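Local coordinates for interleukin-15 receptor alpha chain (Mus musculus, PDB 2PSM), which probably binds the cytokine interleukin-15 with its single sushi domain and presents it to the signalling receptor subunits, at residues F41-E52 with W64-P75. Sequence-based numbering, arbitrary orientation.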
ATOM      1  N   PHE B  41      -4.657  14.448  11.078  1.00 25.65           N
ATOM      2  CA  PHE B  41      -3.949  14.155   9.824  1.00 27.26           C
ATOM      3  C   PHE B  41      -3.981  12.655   9.491  1.00 27.24           C
ATOM      4  O   PHE B  41      -4.097  11.817  10.384  1.00 28.06           O
ATOM      5  CB  PHE B  41      -2.490  14.637   9.933  1.00 26.18           C
ATOM      6  CG  PHE B  41      -2.357  16.134  10.065  1.00 26.12           C
ATOM      7  CD1 PHE B  41      -2.375  16.947   8.944  1.00 26.74           C
ATOM      8  CD2 PHE B  41      -2.260  16.727  11.320  1.00 28.46           C
ATOM      9  CE1 PHE B  41      -2.306  18.334   9.061  1.00 29.07           C
ATOM     10  CE2 PHE B  41      -2.191  18.115  11.454  1.00 28.26           C
ATOM     11  CZ  PHE B  41      -2.214  18.922  10.319  1.00 29.19           C
ATOM     12  N   LYS B  42      -3.870  12.324   8.206  1.00 26.57           N
ATOM     13  CA  LYS B  42      -3.900  10.926   7.760  1.00 28.63           C
ATOM     14  C   LYS B  42      -2.742  10.583   6.832  1.00 26.50           C
ATOM     15  O   LYS B  42      -2.328  11.403   6.009  1.00 24.11           O
ATOM     16  CB  LYS B  42      -5.205  10.625   7.006  1.00 27.48           C
ATOM     17  CG  LYS B  42      -6.457  10.534   7.862  1.00 33.70           C
ATOM     18  CD  LYS B  42      -6.399   9.351   8.801  1.00 36.35           C
ATOM     19  CE  LYS B  42      -7.716   9.177   9.536  1.00 43.20           C
ATOM     20  NZ  LYS B  42      -7.589   8.198  10.655  1.00 46.89           N
ATOM     21  N   ARG B  43      -2.232   9.360   6.961  1.00 26.31           N
ATOM     22  CA  ARG B  43      -1.148   8.892   6.100  1.00 23.89           C
ATOM     23  C   ARG B  43      -1.717   8.910   4.684  1.00 24.35           C
ATOM     24  O   ARG B  43      -2.761   8.302   4.419  1.00 23.48           O
ATOM     25  CB  ARG B  43      -0.746   7.458   6.468  1.00 24.13           C
ATOM     26  CG  ARG B  43       0.101   6.759   5.400  1.00 24.36           C
ATOM     27  CD  ARG B  43       0.444   5.329   5.797  1.00 23.03           C
ATOM     28  NE  ARG B  43      -0.731   4.454   5.760  1.00 23.26           N
ATOM     29  CZ  ARG B  43      -1.271   3.961   4.647  1.00 21.51           C
ATOM     30  NH1 ARG B  43      -0.750   4.242   3.461  1.00 22.65           N
ATOM     31  NH2 ARG B  43      -2.344   3.191   4.719  1.00 20.53           N
ATOM     32  N   LYS B  44      -1.057   9.624   3.784  1.00 22.14           N
ATOM     33  CA  LYS B  44      -1.533   9.680   2.413  1.00 23.43           C
ATOM     34  C   LYS B  44      -1.429   8.304   1.774  1.00 24.19           C
ATOM     35  O   LYS B  44      -0.426   7.607   1.942  1.00 22.64           O
ATOM     36  CB  LYS B  44      -0.708  10.666   1.593  1.00 24.66           C
ATOM     37  CG  LYS B  44      -1.218  10.809   0.173  1.00 25.65           C
ATOM     38  CD  LYS B  44      -0.398  11.805  -0.610  1.00 32.01           C
ATOM     39  CE  LYS B  44      -1.000  12.055  -1.982  1.00 33.37           C
ATOM     40  NZ  LYS B  44      -0.244  13.137  -2.671  1.00 37.61           N
ATOM     41  N   ALA B  45      -2.466   7.925   1.036  1.00 23.32           N
ATOM     42  CA  ALA B  45      -2.498   6.633   0.358  1.00 25.63           C
ATOM     43  C   ALA B  45      -1.263   6.518  -0.541  1.00 23.87           C
ATOM     44  O   ALA B  45      -0.903   7.465  -1.235  1.00 24.71           O
ATOM     45  CB  ALA B  45      -3.783   6.518  -0.479  1.00 20.98           C
ATOM     46  N   GLY B  46      -0.600   5.370  -0.522  1.00 24.65           N
ATOM     47  CA  GLY B  46       0.583   5.218  -1.356  1.00 22.63           C
ATOM     48  C   GLY B  46       1.890   5.534  -0.653  1.00 23.41           C
ATOM     49  O   GLY B  46       2.960   5.163  -1.148  1.00 22.94           O
ATOM     50  N   THR B  47       1.816   6.230   0.483  1.00 19.22           N
ATOM     51  CA  THR B  47       3.010   6.567   1.251  1.00 20.74           C
ATOM     52  C   THR B  47       3.102   5.637   2.463  1.00 20.77           C
ATOM     53  O   THR B  47       2.099   5.088   2.911  1.00 22.23           O
ATOM     54  CB  THR B  47       3.025   8.070   1.714  1.00 18.92           C
ATOM     55  OG1 THR B  47       1.975   8.316   2.657  1.00 20.45           O
ATOM     56  CG2 THR B  47       2.843   8.996   0.507  1.00 20.27           C
ATOM     57  N   SER B  48       4.312   5.481   2.987  1.00 21.28           N
ATOM     58  CA  SER B  48       4.592   4.581   4.095  1.00 22.69           C
ATOM     59  C   SER B  48       5.056   5.278   5.374  1.00 23.95           C
ATOM     60  O   SER B  48       5.786   6.269   5.321  1.00 24.75           O
ATOM     61  CB  SER B  48       5.658   3.571   3.628  1.00 21.82           C
ATOM     62  OG  SER B  48       6.293   2.910   4.703  1.00 23.94           O
ATOM     63  N   THR B  49       4.624   4.756   6.519  1.00 22.58           N
ATOM     64  CA  THR B  49       5.030   5.312   7.814  1.00 24.34           C
ATOM     65  C   THR B  49       6.298   4.605   8.305  1.00 23.17           C
ATOM     66  O   THR B  49       6.835   4.932   9.362  1.00 25.22           O
ATOM     67  CB  THR B  49       3.959   5.080   8.902  1.00 25.89           C
ATOM     68  OG1 THR B  49       3.659   3.678   8.987  1.00 28.65           O
ATOM     69  CG2 THR B  49       2.695   5.862   8.600  1.00 23.72           C
ATOM     70  N   LEU B  50       6.775   3.643   7.527  1.00 22.68           N
ATOM     71  CA  LEU B  50       7.930   2.838   7.913  1.00 24.17           C
ATOM     72  C   LEU B  50       9.345   3.287   7.573  1.00 22.94           C
ATOM     73  O   LEU B  50       9.602   3.789   6.495  1.00 21.81           O
ATOM     74  CB  LEU B  50       7.775   1.418   7.347  1.00 24.51           C
ATOM     75  CG  LEU B  50       8.933   0.457   7.656  1.00 24.69           C
ATOM     76  CD1 LEU B  50       8.792  -0.059   9.091  1.00 23.36           C
ATOM     77  CD2 LEU B  50       8.926  -0.717   6.680  1.00 27.06           C
ATOM     78  N   ILE B  51      10.254   3.069   8.521  1.00 24.21           N
ATOM     79  CA  ILE B  51      11.674   3.312   8.320  1.00 24.31           C
ATOM     80  C   ILE B  51      12.349   2.125   8.986  1.00 25.27           C
ATOM     81  O   ILE B  51      11.891   1.643  10.020  1.00 24.50           O
ATOM     82  CB  ILE B  51      12.195   4.615   8.956  1.00 23.46           C
ATOM     83  CG1 ILE B  51      11.899   4.655  10.457  1.00 20.35           C
ATOM     84  CG2 ILE B  51      11.617   5.808   8.217  1.00 21.32           C
ATOM     85  CD1 ILE B  51      12.490   5.890  11.129  1.00 17.97           C
ATOM     86  N   GLU B  52      13.412   1.623   8.375  1.00 27.19           N
ATOM     87  CA  GLU B  52      14.127   0.485   8.930  1.00 27.99           C
ATOM     88  C   GLU B  52      15.591   0.846   9.090  1.00 29.37           C
ATOM     89  O   GLU B  52      16.149   1.558   8.256  1.00 32.27           O
ATOM     90  CB  GLU B  52      14.016  -0.730   8.009  1.00 27.20           C
ATOM     91  CG  GLU B  52      14.630  -1.989   8.602  1.00 30.43           C
ATOM     92  CD  GLU B  52      14.489  -3.196   7.697  1.00 35.95           C
ATOM     93  OE1 GLU B  52      13.407  -3.353   7.088  1.00 34.43           O
ATOM     94  OE2 GLU B  52      15.454  -3.991   7.607  1.00 37.77           O
ATOM     95  N   TRP B  64      18.802   5.023   8.825  1.00 28.29           N
ATOM     96  CA  TRP B  64      17.396   4.734   8.624  1.00 28.90           C
ATOM     97  C   TRP B  64      17.090   4.843   7.139  1.00 28.82           C
ATOM     98  O   TRP B  64      17.638   5.713   6.454  1.00 28.14           O
ATOM     99  CB  TRP B  64      16.535   5.744   9.380  1.00 28.94           C
ATOM    100  CG  TRP B  64      16.555   5.577  10.861  1.00 28.80           C
ATOM    101  CD1 TRP B  64      17.131   6.416  11.776  1.00 30.83           C
ATOM    102  CD2 TRP B  64      15.949   4.519  11.610  1.00 28.56           C
ATOM    103  NE1 TRP B  64      16.916   5.943  13.050  1.00 29.75           N
ATOM    104  CE2 TRP B  64      16.195   4.781  12.978  1.00 29.47           C
ATOM    105  CE3 TRP B  64      15.218   3.376  11.259  1.00 28.65           C
ATOM    106  CZ2 TRP B  64      15.738   3.939  13.996  1.00 28.44           C
ATOM    107  CZ3 TRP B  64      14.760   2.539  12.274  1.00 30.26           C
ATOM    108  CH2 TRP B  64      15.023   2.824  13.626  1.00 29.13           C
ATOM    109  N   THR B  65      16.239   3.955   6.632  1.00 27.92           N
ATOM    110  CA  THR B  65      15.859   4.021   5.225  1.00 27.27           C
ATOM    111  C   THR B  65      15.091   5.326   5.060  1.00 26.82           C
ATOM    112  O   THR B  65      14.566   5.861   6.033  1.00 27.88           O
ATOM    113  CB  THR B  65      14.952   2.849   4.823  1.00 26.38           C
ATOM    114  OG1 THR B  65      13.928   2.678   5.807  1.00 27.48           O
ATOM    115  CG2 THR B  65      15.759   1.573   4.704  1.00 23.98           C
ATOM    116  N   THR B  66      15.026   5.843   3.839  1.00 26.88           N
ATOM    117  CA  THR B  66      14.328   7.101   3.593  1.00 27.63           C
ATOM    118  C   THR B  66      12.809   6.915   3.565  1.00 26.96           C
ATOM    119  O   THR B  66      12.279   6.161   2.747  1.00 23.86           O
ATOM    120  CB  THR B  66      14.778   7.719   2.267  1.00 26.93           C
ATOM    121  OG1 THR B  66      16.193   7.932   2.307  1.00 28.32           O
ATOM    122  CG2 THR B  66      14.084   9.050   2.037  1.00 28.84           C
ATOM    123  N   PRO B  67      12.090   7.611   4.461  1.00 25.49           N
ATOM    124  CA  PRO B  67      10.630   7.502   4.522  1.00 25.20           C
ATOM    125  C   PRO B  67       9.927   8.181   3.347  1.00 24.65           C
ATOM    126  O   PRO B  67      10.414   9.176   2.809  1.00 25.58           O
ATOM    127  CB  PRO B  67      10.296   8.153   5.867  1.00 26.21           C
ATOM    128  CG  PRO B  67      11.334   9.227   5.978  1.00 26.63           C
ATOM    129  CD  PRO B  67      12.598   8.527   5.503  1.00 28.43           C
ATOM    130  N   SER B  68       8.789   7.632   2.939  1.00 22.34           N
ATOM    131  CA  SER B  68       8.034   8.216   1.839  1.00 22.73           C
ATOM    132  C   SER B  68       6.766   8.829   2.403  1.00 21.50           C
ATOM    133  O   SER B  68       5.947   9.373   1.664  1.00 21.60           O
ATOM    134  CB  SER B  68       7.660   7.148   0.808  1.00 22.80           C
ATOM    135  OG  SER B  68       6.728   6.230   1.350  1.00 23.43           O
ATOM    136  N   LEU B  69       6.621   8.745   3.722  1.00 22.66           N
ATOM    137  CA  LEU B  69       5.449   9.256   4.412  1.00 23.86           C
ATOM    138  C   LEU B  69       5.038  10.685   4.096  1.00 26.35           C
ATOM    139  O   LEU B  69       5.863  11.592   3.995  1.00 25.92           O
ATOM    140  CB  LEU B  69       5.629   9.153   5.927  1.00 24.56           C
ATOM    141  CG  LEU B  69       4.442   9.717   6.724  1.00 22.33           C
ATOM    142  CD1 LEU B  69       3.191   8.878   6.436  1.00 22.07           C
ATOM    143  CD2 LEU B  69       4.770   9.714   8.215  1.00 19.19           C
ATOM    144  N   LYS B  70       3.734  10.865   3.977  1.00 27.88           N
ATOM    145  CA  LYS B  70       3.140  12.162   3.726  1.00 31.35           C
ATOM    146  C   LYS B  70       1.862  12.177   4.559  1.00 31.68           C
ATOM    147  O   LYS B  70       0.976  11.341   4.362  1.00 32.50           O
ATOM    148  CB  LYS B  70       2.826  12.319   2.241  1.00 32.97           C
ATOM    149  CG  LYS B  70       1.881  13.449   1.890  1.00 40.99           C
ATOM    150  CD  LYS B  70       2.496  14.822   2.093  1.00 42.30           C
ATOM    151  CE  LYS B  70       1.567  15.904   1.561  1.00 42.22           C
ATOM    152  NZ  LYS B  70       2.183  17.258   1.657  1.00 46.75           N
ATOM    153  N   CYS B  71       1.789  13.099   5.518  1.00 32.36           N
ATOM    154  CA  CYS B  71       0.613  13.212   6.369  1.00 29.30           C
ATOM    155  C   CYS B  71      -0.237  14.390   5.912  1.00 30.18           C
ATOM    156  O   CYS B  71       0.191  15.547   5.996  1.00 30.04           O
ATOM    157  CB  CYS B  71       1.017  13.415   7.826  1.00 27.63           C
ATOM    158  SG  CYS B  71       1.854  12.013   8.624  1.00 31.47           S
ATOM    159  N   ILE B  72      -1.443  14.094   5.435  1.00 28.06           N
ATOM    160  CA  ILE B  72      -2.346  15.132   4.964  1.00 29.28           C
ATOM    161  C   ILE B  72      -3.554  15.304   5.886  1.00 31.03           C
ATOM    162  O   ILE B  72      -3.852  14.442   6.717  1.00 28.31           O
ATOM    163  CB  ILE B  72      -2.867  14.819   3.546  1.00 28.53           C
ATOM    164  CG1 ILE B  72      -3.698  13.533   3.569  1.00 27.54           C
ATOM    165  CG2 ILE B  72      -1.692  14.679   2.581  1.00 27.74           C
ATOM    166  CD1 ILE B  72      -4.550  13.312   2.318  1.00 26.90           C
ATOM    167  N   ARG B  73      -4.251  16.422   5.721  1.00 32.74           N
ATOM    168  CA  ARG B  73      -5.429  16.716   6.518  1.00 34.40           C
ATOM    169  C   ARG B  73      -6.487  15.643   6.335  1.00 34.75           C
ATOM    170  O   ARG B  73      -6.865  15.316   5.211  1.00 34.33           O
ATOM    171  CB  ARG B  73      -6.010  18.071   6.119  1.00 36.19           C
ATOM    172  CG  ARG B  73      -5.110  19.244   6.457  1.00 41.78           C
ATOM    173  CD  ARG B  73      -5.782  20.568   6.139  1.00 46.13           C
ATOM    174  NE  ARG B  73      -4.959  21.698   6.560  1.00 49.09           N
ATOM    175  CZ  ARG B  73      -5.321  22.972   6.447  1.00 51.39           C
ATOM    176  NH1 ARG B  73      -6.500  23.286   5.924  1.00 51.38           N
ATOM    177  NH2 ARG B  73      -4.505  23.933   6.861  1.00 53.03           N
ATOM    178  N   ASP B  74      -6.952  15.094   7.451  1.00 34.98           N
ATOM    179  CA  ASP B  74      -7.989  14.070   7.437  1.00 37.20           C
ATOM    180  C   ASP B  74      -9.144  14.602   6.584  1.00 39.08           C
ATOM    181  O   ASP B  74      -9.745  15.619   6.918  1.00 39.23           O
ATOM    182  CB  ASP B  74      -8.476  13.818   8.864  1.00 37.75           C
ATOM    183  CG  ASP B  74      -9.453  12.668   8.953  1.00 39.84           C
ATOM    184  OD1 ASP B  74     -10.195  12.437   7.975  1.00 40.88           O
ATOM    185  OD2 ASP B  74      -9.484  12.002  10.008  1.00 40.28           O
ATOM    186  N   PRO B  75      -9.470  13.920   5.473  1.00 40.55           N
ATOM    187  CA  PRO B  75     -10.557  14.354   4.591  1.00 42.25           C
ATOM    188  C   PRO B  75     -11.917  14.369   5.284  1.00 45.10           C
ATOM    189  O   PRO B  75     -12.800  15.144   4.917  1.00 45.92           O
ATOM    190  CB  PRO B  75     -10.516  13.330   3.456  1.00 42.44           C
ATOM    191  CG  PRO B  75      -9.098  12.837   3.474  1.00 42.44           C
ATOM    192  CD  PRO B  75      -8.828  12.705   4.943  1.00 42.85           C
TER
HETATM  193  O   HOH W   1       5.572   4.487  -0.462  1.00 20.37           O
HETATM  194  O   HOH W   2       8.370   5.529   4.751  1.00 28.55           O
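Ile51 lays its CD1 methyl over one face of the Trp64 indole, 4.0 Å from the centroid of the six-membered ring, a CH-pi contact offset toward the rim. Its CG1 lies between the backbone N and carbonyl carbon (chi1 56°), which turns the other branch, CG2, to Pro67, where it meets CB at 3.6 Å; a beta-branched residue can thus serve two apolar partners at once. Beside it, Thr65 OG1 accepts a nearly straight bond from Glu52 N (2.8 Å, 167°), a small hydroxyl taking a backbone N-H that a strand carbonyl would otherwise probably accept, while Thr65 N donates to Glu52 O. This is the Trp-bearing end of a sushi (SCR) domain, whose second disulfide, Cys37 to Cys71, lies toward the other end. There strands 41-43 and 71-73 pair antiparallel through Lys42 and Ile72, and Lys44 N extends the pairing to Lys70 O at 2.7 Å. The chain then reverses in a type II turn from Lys44 to Thr47. Lys44 O takes both Thr47 N and Thr47 OG1 (2.6 Å). The same hydroxyl oxygen weakly accepts Lys70 N, while Thr47 CG2 packs on Lys70 CB at 3.7 Å. A valine here would probably leave the turn without its side-chain clasp and Lys70 N without this acceptor. Ser48 N donates to Ser68 OG (3.0 Å), and one water donates to both Ser48 O and Leu50 O and accepts from Ser68 N. Across the mouth of the turn, Arg43 NH1 donates to Thr47 O, and Arg43 NH2 is salt-bridged to acid on the chain of another protein.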